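Local atomic coordinates of protoporphyrinogen oxidase (Exiguobacterium sibiricum, PDB entry 3LOV), a protein that probably oxidises coproporphyrinogen III to coproporphyrin III with molecular oxygen, using a bound FAD, in bacterial heme b biosynthesis. Residues A64-L69 with G446-V451; G409-T414 with A438-D443. All coordinates share one frame; numbering follows the deposited sequence.

Contact 1: A64-L69 with G446-V451; sequences ARKHIL and GLPDCV. With FAD (flavin-adenine dinucleotide), chain B.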
loop_
_atom_site.group_PDB
_atom_site.type_symbol
_atom_site.label_atom_id
_atom_site.label_comp_id
_atom_site.label_asym_id
_atom_site.label_seq_id
_atom_site.Cartn_x
_atom_site.Cartn_y
_atom_site.Cartn_z
ATOM N N ALA A 64 -0.423 9.450 8.119
ATOM C CA ALA A 64 0.193 10.067 9.299
ATOM C C ALA A 64 -0.311 9.446 10.582
ATOM O O ALA A 64 0.428 9.355 11.531
ATOM C CB ALA A 64 -0.060 11.627 9.308
ATOM N N ARG A 65 -1.567 8.993 10.590
ATOM C CA ARG A 65 -2.204 8.457 11.800
ATOM C C ARG A 65 -1.476 7.211 12.254
ATOM O O ARG A 65 -1.496 6.876 13.427
ATOM C CB ARG A 65 -3.680 8.154 11.511
ATOM C CG ARG A 65 -4.504 7.725 12.702
ATOM N N LYS A 66 -0.801 6.515 11.328
ATOM C CA LYS A 66 -0.041 5.310 11.686
ATOM C C LYS A 66 1.360 5.735 12.093
ATOM O O LYS A 66 2.352 5.563 11.355
ATOM C CB LYS A 66 -0.047 4.325 10.521
ATOM C CG LYS A 66 -1.437 3.776 10.218
ATOM C CD LYS A 66 -1.431 2.757 9.053
ATOM C CE LYS A 66 -2.825 2.197 8.862
ATOM N NZ LYS A 66 -2.849 0.959 8.062
ATOM N N HIS A 67 1.414 6.335 13.282
ATOM C CA HIS A 67 2.553 7.141 13.754
ATOM C C HIS A 67 3.809 6.333 14.087
ATOM O O HIS A 67 4.854 6.936 14.361
ATOM C CB HIS A 67 2.139 7.926 15.016
ATOM C CG HIS A 67 1.839 7.042 16.182
ATOM N ND1 HIS A 67 2.824 6.579 17.031
ATOM C CD2 HIS A 67 0.678 6.486 16.605
ATOM C CE1 HIS A 67 2.270 5.793 17.941
ATOM N NE2 HIS A 67 0.969 5.742 17.719
ATOM N N ILE A 68 3.734 4.991 14.060
ATOM C CA ILE A 68 4.938 4.187 14.273
ATOM C C ILE A 68 6.060 4.555 13.282
ATOM O O ILE A 68 7.231 4.621 13.664
ATOM C CB ILE A 68 4.656 2.657 14.260
ATOM C CG1 ILE A 68 5.876 1.896 14.786
ATOM C CG2 ILE A 68 4.270 2.158 12.849
ATOM C CD1 ILE A 68 5.614 0.409 15.031
ATOM N N LEU A 69 5.699 4.894 12.042
ATOM C CA LEU A 69 6.692 5.216 11.032
ATOM C C LEU A 69 7.235 6.638 11.281
ATOM O O LEU A 69 8.423 6.908 11.060
ATOM C CB LEU A 69 6.110 5.073 9.612
ATOM C CG LEU A 69 7.060 5.350 8.420
ATOM C CD1 LEU A 69 8.498 4.855 8.679
ATOM C CD2 LEU A 69 6.532 4.711 7.128
ATOM N N GLY A 446 0.601 -1.439 3.984
ATOM C CA GLY A 446 1.269 -0.121 3.959
ATOM C C GLY A 446 2.591 -0.049 4.697
ATOM O O GLY A 446 2.882 -0.888 5.540
ATOM N N LEU A 447 3.386 0.981 4.414
ATOM C CA LEU A 447 4.707 1.114 5.009
ATOM C C LEU A 447 4.686 1.003 6.544
ATOM O O LEU A 447 5.500 0.251 7.128
ATOM C CB LEU A 447 5.410 2.381 4.544
ATOM C CG LEU A 447 5.727 2.402 3.070
ATOM C CD1 LEU A 447 6.016 3.815 2.600
ATOM C CD2 LEU A 447 6.887 1.510 2.726
ATOM N N PRO A 448 3.725 1.687 7.206
ATOM C CA PRO A 448 3.632 1.635 8.669
ATOM C C PRO A 448 3.231 0.283 9.212
ATOM O O PRO A 448 3.707 -0.096 10.294
ATOM C CB PRO A 448 2.544 2.664 8.990
ATOM C CG PRO A 448 2.559 3.572 7.818
ATOM C CD PRO A 448 2.734 2.630 6.670
ATOM N N ASP A 449 2.379 -0.432 8.458
ATOM C CA ASP A 449 1.957 -1.789 8.817
ATOM C C ASP A 449 3.139 -2.761 8.773
ATOM O O ASP A 449 3.275 -3.646 9.604
ATOM C CB ASP A 449 0.845 -2.299 7.877
ATOM C CG ASP A 449 -0.440 -1.391 7.876
ATOM O OD1 ASP A 449 -0.887 -0.951 8.935
ATOM O OD2 ASP A 449 -0.979 -1.123 6.790
ATOM N N CYS A 450 3.954 -2.627 7.746
ATOM C CA CYS A 450 5.167 -3.417 7.594
ATOM C C CYS A 450 6.180 -3.119 8.689
ATOM O O CYS A 450 6.796 -4.037 9.266
ATOM C CB CYS A 450 5.769 -3.163 6.215
ATOM S SG CYS A 450 4.808 -3.962 4.892
ATOM N N VAL A 451 6.333 -1.849 9.030
ATOM C CA VAL A 451 7.212 -1.509 10.139
ATOM C C VAL A 451 6.727 -2.157 11.443
ATOM O O VAL A 451 7.516 -2.815 12.117
ATOM C CB VAL A 451 7.407 0.014 10.302
ATOM C CG1 VAL A 451 8.141 0.326 11.633
ATOM C CG2 VAL A 451 8.145 0.590 9.063
HETATM P PA FAD B . 9.479 -5.405 -0.467
HETATM O O1A FAD B . 9.606 -3.922 -0.561
HETATM O O2A FAD B . 8.868 -6.141 -1.600
HETATM O O5B FAD B . 10.923 -6.011 -0.188
HETATM C C5B FAD B . 11.220 -7.375 -0.344
HETATM C C4B FAD B . 12.746 -7.514 -0.405
HETATM O O4B FAD B . 13.130 -8.890 -0.355
HETATM C C3B FAD B . 13.293 -6.896 -1.675
HETATM O O3B FAD B . 14.416 -6.071 -1.416
HETATM C C2B FAD B . 13.638 -8.134 -2.479
HETATM O O2B FAD B . 14.705 -7.947 -3.340
HETATM C C1B FAD B . 14.021 -9.133 -1.407
HETATM N N9A FAD B . 13.936 -10.549 -1.795
HETATM C C8A FAD B . 13.068 -11.222 -2.627
HETATM N N7A FAD B . 13.394 -12.539 -2.668
HETATM C C5A FAD B . 14.484 -12.716 -1.861
HETATM C C6A FAD B . 15.246 -13.826 -1.491
HETATM N N6A FAD B . 14.945 -15.047 -1.928
HETATM N N1A FAD B . 16.320 -13.667 -0.631
HETATM C C2A FAD B . 16.614 -12.432 -0.103
HETATM N N3A FAD B . 15.843 -11.338 -0.449
HETATM C C4A FAD B . 14.822 -11.478 -1.319
HETATM N N1 FAD B . 2.445 1.790 1.116
HETATM C C2 FAD B . 2.227 2.995 1.724
HETATM O O2 FAD B . 2.245 3.090 2.959
HETATM N N3 FAD B . 1.960 4.102 0.959
HETATM C C4 FAD B . 1.884 4.045 -0.385
HETATM O O4 FAD B . 1.676 5.073 -1.003
HETATM C C4X FAD B . 2.065 2.838 -1.026
HETATM N N5 FAD B . 2.035 2.782 -2.410
HETATM C C5X FAD B . 2.245 1.548 -3.032
HETATM C C6 FAD B . 2.182 1.457 -4.427
HETATM C C7 FAD B . 2.388 0.222 -5.065
HETATM C C7M FAD B . 2.328 0.132 -6.561
HETATM C C8 FAD B . 2.697 -0.925 -4.311
HETATM C C8M FAD B . 2.915 -2.282 -4.956
HETATM C C9 FAD B . 2.778 -0.843 -2.924
HETATM C C9A FAD B . 2.548 0.387 -2.267
HETATM N N10 FAD B . 2.627 0.472 -0.871
HETATM C C10 FAD B . 2.374 1.706 -0.258
HETATM C "C1'" FAD B . 2.919 -0.712 0.019
HETATM C "C2'" FAD B . 4.432 -0.718 0.352
HETATM O "O2'" FAD B . 5.138 -0.888 -0.821
HETATM C "C3'" FAD B . 4.832 -1.832 1.329
HETATM O "O3'" FAD B . 4.350 -1.421 2.602
HETATM C "C4'" FAD B . 6.355 -2.081 1.482
HETATM O "O4'" FAD B . 7.163 -1.688 0.389
HETATM C "C5'" FAD B . 6.658 -3.554 1.678
HETATM O "O5'" FAD B . 8.026 -3.704 1.961
HETATM P P FAD B . 8.588 -5.147 2.271
HETATM O O1P FAD B . 7.628 -5.978 3.082
HETATM O O2P FAD B . 10.014 -5.136 2.766
HETATM O O3P FAD B . 8.616 -5.870 0.804
#
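Lys66 reaches across the N-terminal turn of the helix that starts at Leu447 and closes a salt bridge with Asp449. Its chain is fully extended beyond CG, which is what carries NZ out to the carboxylate: NZ lies 2.9 Å from Asp449 OD1, on the syn lone pair of that oxygen, and makes a second, weak bond to OD2. On the way, the lysine chain crosses the Pro448 ring at about a right angle, and the contact of Lys66 CB with Pro448 CB, at 3.4 Å, is tighter than usual for two carbons. Asp449 has CG turned beside its own backbone N (chi1 -59°), which brings OD2 back over the first turn, where the amide of the N-cap residue Gly446 donates to it at 3.2 Å from N to OD2. That N-H arrives on the anti side, 16° out of the carboxylate plane. Were Asp449 an alanine, the Lys66 ammonium would probably be left without its mate and the Gly446 amide without this acceptor.

The other face of the contact is apolar. With Leu69 CG anti to the backbone N, CD2 comes to 3.7 Å from Leu447 CB, while CD1 approaches Val451 CG2. The Ile68 and Val451 side chains run antiparallel alongside each other, CG1 of Ile68 4.2 Å from CG1 of Val451. Leu447 also serves the cofactor, its N donating to flavin O2 at 2.8 Å with an N-H...O angle of 166°, an amide at a helix start meeting the pyrimidine end of the flavin.

The start of helix 68-75 thus packs on the start of helix 447-463; Tyr62 of strand 62-63 touches Leu69 and Pro448, and helix 14-26 meets Val451 through Ile14 and Tyr22.

Contact 2: G409-T414 with A438-D443; sequences GLPAYT and AGLAYD. With FAD (flavin-adenine dinucleotide), chain B.
Tyr413 and Leu440 join the end of strand 400-411 to the loop that follows strand 435-437, the last strand of the parallel sheet in the Rossmann-type FAD-binding fold. Gly409 and Leu410 form a classic beta bulge opposite His308.

Apolar and ring packing comes first. The Leu440 side chain crosses the Pro411 ring at about a right angle, CD1 lying 3.9 Å from Pro411 CD. Its CG sits between the backbone N and the carbonyl carbon (chi1 86°), which sends CD1 toward the strand, 3.1 Å from Gly409 O, while CD2 faces the FAD diphosphate. The Tyr413 ring stacks with His417, outside the two segments.

Cofactor contacts form the second group. The CB of Leu410 points away from 438-443, and its CG lies 3.6 Å from the flavin methyl C8M. A side chain at Gly409 would collide with that same methyl. Gly439 brings its CA to 3.6 Å from phosphate oxygen O1P, close enough that a CB would be crowded there.

Polar interactions secure the loop itself. Asp443 is held from outside the two segments, by Ser453 and by a salt bridge to Arg425. Tyr442 N bonds back to Gly439 O, closing a tight turn. Across the contact, Tyr413 OH donates to Leu440 O over 2.5 Å, approaching from above the carbonyl plane, 48° out of it, with a C=O...O angle of 131°.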
loop_
_atom_site.group_PDB
_atom_site.type_symbol
_atom_site.label_atom_id
_atom_site.label_comp_id
_atom_site.label_asym_id
_atom_site.label_seq_id
_atom_site.Cartn_x
_atom_site.Cartn_y
_atom_site.Cartn_z
ATOM N N GLY A 409 3.029 -7.034 -6.449
ATOM C CA GLY A 409 3.288 -6.117 -5.323
ATOM C C GLY A 409 2.144 -5.984 -4.338
ATOM O O GLY A 409 2.368 -5.686 -3.165
ATOM N N LEU A 410 0.915 -6.176 -4.810
ATOM C CA LEU A 410 -0.237 -5.958 -3.979
ATOM C C LEU A 410 -1.030 -7.224 -3.707
ATOM O O LEU A 410 -1.677 -7.752 -4.584
ATOM C CB LEU A 410 -1.112 -4.848 -4.575
ATOM C CG LEU A 410 -0.455 -3.452 -4.528
ATOM C CD1 LEU A 410 -1.169 -2.433 -5.443
ATOM C CD2 LEU A 410 -0.301 -2.935 -3.082
ATOM N N PRO A 411 -1.003 -7.702 -2.471
ATOM C CA PRO A 411 -1.897 -8.813 -2.109
ATOM C C PRO A 411 -3.317 -8.379 -1.869
ATOM O O PRO A 411 -3.547 -7.289 -1.359
ATOM C CB PRO A 411 -1.338 -9.322 -0.777
ATOM C CG PRO A 411 0.009 -8.768 -0.667
ATOM C CD PRO A 411 -0.030 -7.437 -1.411
ATOM N N ALA A 412 -4.237 -9.279 -2.195
ATOM C CA ALA A 412 -5.651 -9.099 -2.014
ATOM C C ALA A 412 -6.048 -9.775 -0.711
ATOM O O ALA A 412 -6.240 -11.035 -0.659
ATOM C CB ALA A 412 -6.408 -9.737 -3.221
ATOM N N TYR A 413 -6.128 -8.959 0.346
ATOM C CA TYR A 413 -6.640 -9.387 1.640
ATOM C C TYR A 413 -8.160 -9.482 1.588
ATOM O O TYR A 413 -8.804 -8.530 1.212
ATOM C CB TYR A 413 -6.342 -8.356 2.753
ATOM C CG TYR A 413 -4.904 -8.214 3.265
ATOM C CD1 TYR A 413 -3.789 -8.526 2.476
ATOM C CD2 TYR A 413 -4.676 -7.660 4.513
ATOM C CE1 TYR A 413 -2.469 -8.339 2.945
ATOM C CE2 TYR A 413 -3.361 -7.465 4.997
ATOM C CZ TYR A 413 -2.272 -7.824 4.227
ATOM O OH TYR A 413 -1.005 -7.603 4.713
ATOM N N THR A 414 -8.728 -10.575 2.069
ATOM C CA THR A 414 -10.177 -10.758 2.047
ATOM C C THR A 414 -10.617 -11.111 3.439
ATOM O O THR A 414 -9.774 -11.239 4.310
ATOM C CB THR A 414 -10.582 -11.923 1.116
ATOM O OG1 THR A 414 -10.051 -13.139 1.658
ATOM C CG2 THR A 414 -10.062 -11.697 -0.367
ATOM N N ALA A 438 7.334 -11.669 8.393
ATOM C CA ALA A 438 6.911 -10.272 8.474
ATOM C C ALA A 438 6.926 -9.636 7.094
ATOM O O ALA A 438 7.618 -10.084 6.184
ATOM C CB ALA A 438 7.828 -9.472 9.457
ATOM N N GLY A 439 6.123 -8.600 6.932
ATOM C CA GLY A 439 5.977 -7.931 5.669
ATOM C C GLY A 439 4.560 -7.763 5.174
ATOM O O GLY A 439 3.584 -8.032 5.871
ATOM N N LEU A 440 4.457 -7.317 3.931
ATOM C CA LEU A 440 3.180 -6.807 3.423
ATOM C C LEU A 440 2.112 -7.866 3.201
ATOM O O LEU A 440 0.932 -7.515 3.074
ATOM C CB LEU A 440 3.395 -6.003 2.160
ATOM C CG LEU A 440 3.458 -6.650 0.772
ATOM C CD1 LEU A 440 3.179 -5.495 -0.194
ATOM C CD2 LEU A 440 4.791 -7.319 0.465
ATOM N N ALA A 441 2.515 -9.139 3.172
ATOM C CA ALA A 441 1.544 -10.241 2.994
ATOM C C ALA A 441 0.706 -10.408 4.253
ATOM O O ALA A 441 -0.404 -10.993 4.220
ATOM C CB ALA A 441 2.262 -11.541 2.744
ATOM N N TYR A 442 1.269 -9.946 5.378
ATOM C CA TYR A 442 0.785 -10.417 6.689
ATOM C C TYR A 442 -0.145 -9.508 7.463
ATOM O O TYR A 442 -1.290 -9.888 7.735
ATOM C CB TYR A 442 1.967 -10.877 7.551
ATOM C CG TYR A 442 2.882 -11.813 6.770
ATOM C CD1 TYR A 442 2.502 -13.130 6.524
ATOM C CD2 TYR A 442 4.097 -11.378 6.252
ATOM C CE1 TYR A 442 3.288 -13.989 5.781
ATOM C CE2 TYR A 442 4.913 -12.253 5.521
ATOM C CZ TYR A 442 4.491 -13.531 5.257
ATOM O OH TYR A 442 5.254 -14.414 4.512
ATOM N N ASP A 443 0.361 -8.356 7.880
ATOM C CA ASP A 443 -0.310 -7.525 8.883
ATOM C C ASP A 443 -0.677 -6.111 8.332
ATOM O O ASP A 443 -0.622 -5.124 9.056
ATOM C CB ASP A 443 0.602 -7.359 10.099
ATOM C CG ASP A 443 1.152 -8.680 10.625
ATOM O OD1 ASP A 443 0.361 -9.602 10.826
ATOM O OD2 ASP A 443 2.391 -8.773 10.846
HETATM P PA FAD B . 9.479 -5.405 -0.467
HETATM O O1A FAD B . 9.606 -3.922 -0.561
HETATM O O2A FAD B . 8.868 -6.141 -1.600
HETATM O O5B FAD B . 10.923 -6.011 -0.188
HETATM C C5B FAD B . 11.220 -7.375 -0.344
HETATM C C4B FAD B . 12.746 -7.514 -0.405
HETATM O O4B FAD B . 13.130 -8.890 -0.355
HETATM C C3B FAD B . 13.293 -6.896 -1.675
HETATM O O3B FAD B . 14.416 -6.071 -1.416
HETATM C C2B FAD B . 13.638 -8.134 -2.479
HETATM O O2B FAD B . 14.705 -7.947 -3.340
HETATM C C1B FAD B . 14.021 -9.133 -1.407
HETATM N N9A FAD B . 13.936 -10.549 -1.795
HETATM C C8A FAD B . 13.068 -11.222 -2.627
HETATM N N7A FAD B . 13.394 -12.539 -2.668
HETATM C C5A FAD B . 14.484 -12.716 -1.861
HETATM C C6A FAD B . 15.246 -13.826 -1.491
HETATM N N6A FAD B . 14.945 -15.047 -1.928
HETATM N N1A FAD B . 16.320 -13.667 -0.631
HETATM C C2A FAD B . 16.614 -12.432 -0.103
HETATM N N3A FAD B . 15.843 -11.338 -0.449
HETATM C C4A FAD B . 14.822 -11.478 -1.319
HETATM N N1 FAD B . 2.445 1.790 1.116
HETATM C C2 FAD B . 2.227 2.995 1.724
HETATM O O2 FAD B . 2.245 3.090 2.959
HETATM N N3 FAD B . 1.960 4.102 0.959
HETATM C C4 FAD B . 1.884 4.045 -0.385
HETATM O O4 FAD B . 1.676 5.073 -1.003
HETATM C C4X FAD B . 2.065 2.838 -1.026
HETATM N N5 FAD B . 2.035 2.782 -2.410
HETATM C C5X FAD B . 2.245 1.548 -3.032
HETATM C C6 FAD B . 2.182 1.457 -4.427
HETATM C C7 FAD B . 2.388 0.222 -5.065
HETATM C C7M FAD B . 2.328 0.132 -6.561
HETATM C C8 FAD B . 2.697 -0.925 -4.311
HETATM C C8M FAD B . 2.915 -2.282 -4.956
HETATM C C9 FAD B . 2.778 -0.843 -2.924
HETATM C C9A FAD B . 2.548 0.387 -2.267
HETATM N N10 FAD B . 2.627 0.472 -0.871
HETATM C C10 FAD B . 2.374 1.706 -0.258
HETATM C "C1'" FAD B . 2.919 -0.712 0.019
HETATM C "C2'" FAD B . 4.432 -0.718 0.352
HETATM O "O2'" FAD B . 5.138 -0.888 -0.821
HETATM C "C3'" FAD B . 4.832 -1.832 1.329
HETATM O "O3'" FAD B . 4.350 -1.421 2.602
HETATM C "C4'" FAD B . 6.355 -2.081 1.482
HETATM O "O4'" FAD B . 7.163 -1.688 0.389
HETATM C "C5'" FAD B . 6.658 -3.554 1.678
HETATM O "O5'" FAD B . 8.026 -3.704 1.961
HETATM P P FAD B . 8.588 -5.147 2.271
HETATM O O1P FAD B . 7.628 -5.978 3.082
HETATM O O2P FAD B . 10.014 -5.136 2.766
HETATM O O3P FAD B . 8.616 -5.870 0.804
#

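Overall arrangement
Both contacts border the same FAD, at different parts of it. Their centres lie 14 Å apart, and contact 2 is nested along the chain within the long loop that contact 1 closes. Contact 1 meets the pyrimidine end of the flavin and the ribityl chain, whereas contact 2 reaches the dimethylbenzene end and the diphosphate. The two touch directly where 438-443 leads into 446-451: Asp449 CB lies 3.4 Å from Asp443 O, and Cys450 SG packs 3.5 Å from Leu440 N. Val445, between these segments, adds a backbone oxygen bonded to FAD, while Thr15, Glu36, Lys44, Leu257 and Gln289 supply further hydrogen bonds to the cofactor.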